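Local coordinates for protein (alpha-2u-globulin) (Rattus norvegicus, PDB 2A2U) that probably binds and carries small hydrophobic molecules in the cavity of a lipocalin beta-barrel, at residues Q134-Y139 with H160-D165. Residues are numbered along the deposited sequence; the frame is centred on the assembly and turned at random.
Sequences QLMVLY and HGITRD
Met136 and Ile162 join the outer face of the lipocalin beta-barrel to the chain leaving the helix that packs against it. Segment 134-139 belongs to barrel strand 131-140, whereas 160-165 lies in the loop after helix 147-158. Gly161 is the C' residue of the Schellman motif that ends this helix; having no side chain, it adopts the positive phi of that position with little strain, and the turn leads the chain on to Ile162.

The apolar part is small: Met136 SD lies 4.3 Å from Ile162 CD1, and the same methyl is 4.3 Å from Gln134 CB, between the two outward-facing strand residues. A flexible thioether suits this seam, because the Met136 side chain also touches Phe153 and Leu156 of the helix, while branched Ile162 reaches Ala44 on the neighbouring strand.

The sulfur has an aromatic neighbour as well. Met136 SD touches His160 CG at 3.9 Å, the side chains crossing at about a right angle, in an oblique sulfur-aromatic approach 33° from the ring normal.

In Gln134, CG lies beside the backbone N (chi1 -72°) and the chain runs extended beyond it, laying the amide beside the backbone and CB of His160, with amide and ring planes 83° apart. Its OE1 accepts a hydrogen bond from His123 on strand 119-128. An alanine in place of Gln134 would probably leave His123 without this acceptor and strip away the amide that lies against His160, where Gln134 OE1 is 3.6 Å from His160 CB.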
loop_
_atom_site.group_PDB
_atom_site.type_symbol
_atom_site.label_atom_id
_atom_site.label_comp_id
_atom_site.label_asym_id
_atom_site.label_seq_id
_atom_site.Cartn_x
_atom_site.Cartn_y
_atom_site.Cartn_z
ATOM N N GLN A 134 -16.266 -17.048 7.841
ATOM C CA GLN A 134 -16.768 -15.977 8.682
ATOM C C GLN A 134 -15.910 -15.828 9.924
ATOM O O GLN A 134 -15.314 -16.791 10.410
ATOM C CB GLN A 134 -18.199 -16.260 9.116
ATOM C CG GLN A 134 -19.228 -16.114 8.036
ATOM C CD GLN A 134 -20.621 -16.177 8.606
ATOM O OE1 GLN A 134 -20.969 -15.403 9.492
ATOM N NE2 GLN A 134 -21.420 -17.121 8.126
ATOM N N LEU A 135 -15.882 -14.611 10.447
ATOM C CA LEU A 135 -15.142 -14.283 11.654
ATOM C C LEU A 135 -15.926 -13.208 12.396
ATOM O O LEU A 135 -16.392 -12.260 11.784
ATOM C CB LEU A 135 -13.767 -13.728 11.314
ATOM C CG LEU A 135 -13.025 -13.287 12.570
ATOM C CD1 LEU A 135 -12.535 -14.503 13.308
ATOM C CD2 LEU A 135 -11.862 -12.430 12.201
ATOM N N MET A 136 -16.090 -13.368 13.704
ATOM C CA MET A 136 -16.801 -12.380 14.501
ATOM C C MET A 136 -15.991 -12.024 15.724
ATOM O O MET A 136 -15.445 -12.895 16.385
ATOM C CB MET A 136 -18.191 -12.876 14.880
ATOM C CG MET A 136 -19.186 -12.604 13.793
ATOM S SD MET A 136 -20.823 -13.125 14.180
ATOM C CE MET A 136 -21.306 -11.895 15.338
ATOM N N VAL A 137 -15.857 -10.736 15.992
ATOM C CA VAL A 137 -15.083 -10.303 17.144
ATOM C C VAL A 137 -15.806 -9.290 18.005
ATOM O O VAL A 137 -16.637 -8.509 17.521
ATOM C CB VAL A 137 -13.723 -9.700 16.726
ATOM C CG1 VAL A 137 -12.827 -10.765 16.159
ATOM C CG2 VAL A 137 -13.931 -8.627 15.693
ATOM N N LEU A 138 -15.498 -9.344 19.299
ATOM C CA LEU A 138 -16.054 -8.430 20.280
ATOM C C LEU A 138 -14.882 -7.664 20.868
ATOM O O LEU A 138 -13.924 -8.272 21.334
ATOM C CB LEU A 138 -16.783 -9.195 21.390
ATOM C CG LEU A 138 -17.269 -8.395 22.601
ATOM C CD1 LEU A 138 -18.261 -7.353 22.147
ATOM C CD2 LEU A 138 -17.909 -9.322 23.612
ATOM N N TYR A 139 -14.925 -6.338 20.758
ATOM C CA TYR A 139 -13.884 -5.476 21.312
ATOM C C TYR A 139 -14.491 -4.679 22.442
ATOM O O TYR A 139 -15.657 -4.280 22.370
ATOM C CB TYR A 139 -13.360 -4.489 20.272
ATOM C CG TYR A 139 -12.569 -5.127 19.175
ATOM C CD1 TYR A 139 -11.798 -6.250 19.423
ATOM C CD2 TYR A 139 -12.595 -4.611 17.884
ATOM C CE1 TYR A 139 -11.073 -6.847 18.420
ATOM C CE2 TYR A 139 -11.873 -5.201 16.869
ATOM C CZ TYR A 139 -11.116 -6.319 17.145
ATOM O OH TYR A 139 -10.392 -6.929 16.155
ATOM N N HIS A 160 -25.220 -16.693 13.314
ATOM C CA HIS A 160 -24.431 -16.599 12.093
ATOM C C HIS A 160 -23.721 -17.908 11.791
ATOM O O HIS A 160 -22.659 -17.923 11.173
ATOM C CB HIS A 160 -23.419 -15.459 12.194
ATOM C CG HIS A 160 -24.045 -14.105 12.157
ATOM N ND1 HIS A 160 -24.181 -13.387 10.989
ATOM C CD2 HIS A 160 -24.608 -13.351 13.128
ATOM C CE1 HIS A 160 -24.806 -12.247 11.245
ATOM N NE2 HIS A 160 -25.074 -12.206 12.539
ATOM N N GLY A 161 -24.297 -19.004 12.266
ATOM C CA GLY A 161 -23.723 -20.308 12.013
ATOM C C GLY A 161 -22.475 -20.710 12.768
ATOM O O GLY A 161 -21.986 -21.816 12.562
ATOM N N ILE A 162 -21.934 -19.843 13.616
ATOM C CA ILE A 162 -20.736 -20.209 14.369
ATOM C C ILE A 162 -21.143 -20.862 15.685
ATOM O O ILE A 162 -21.878 -20.276 16.472
ATOM C CB ILE A 162 -19.812 -18.998 14.603
ATOM C CG1 ILE A 162 -19.423 -18.381 13.254
ATOM C CG2 ILE A 162 -18.549 -19.441 15.328
ATOM C CD1 ILE A 162 -19.034 -16.929 13.327
ATOM N N THR A 163 -20.703 -22.102 15.879
ATOM C CA THR A 163 -21.028 -22.883 17.070
ATOM C C THR A 163 -20.306 -22.388 18.322
ATOM O O THR A 163 -19.215 -21.820 18.232
ATOM C CB THR A 163 -20.700 -24.386 16.865
ATOM O OG1 THR A 163 -19.283 -24.568 16.794
ATOM C CG2 THR A 163 -21.305 -24.894 15.573
ATOM N N ARG A 164 -20.910 -22.641 19.484
ATOM C CA ARG A 164 -20.358 -22.235 20.778
ATOM C C ARG A 164 -18.975 -22.836 21.043
ATOM O O ARG A 164 -18.247 -22.347 21.898
ATOM C CB ARG A 164 -21.326 -22.617 21.907
ATOM C CG ARG A 164 -21.589 -21.517 22.941
ATOM C CD ARG A 164 -23.085 -21.228 23.052
ATOM N NE ARG A 164 -23.410 -20.124 23.954
ATOM C CZ ARG A 164 -24.603 -19.528 24.018
ATOM N NH1 ARG A 164 -25.608 -19.911 23.236
ATOM N NH2 ARG A 164 -24.804 -18.540 24.872
ATOM N N ASP A 165 -18.618 -23.892 20.311
ATOM C CA ASP A 165 -17.317 -24.546 20.473
ATOM C C ASP A 165 -16.217 -23.747 19.760
ATOM O O ASP A 165 -15.028 -23.949 20.016
ATOM C CB ASP A 165 -17.375 -25.981 19.914
ATOM C CG ASP A 165 -16.141 -26.815 20.264
ATOM O OD1 ASP A 165 -15.234 -26.335 20.975
ATOM O OD2 ASP A 165 -16.078 -27.982 19.835
#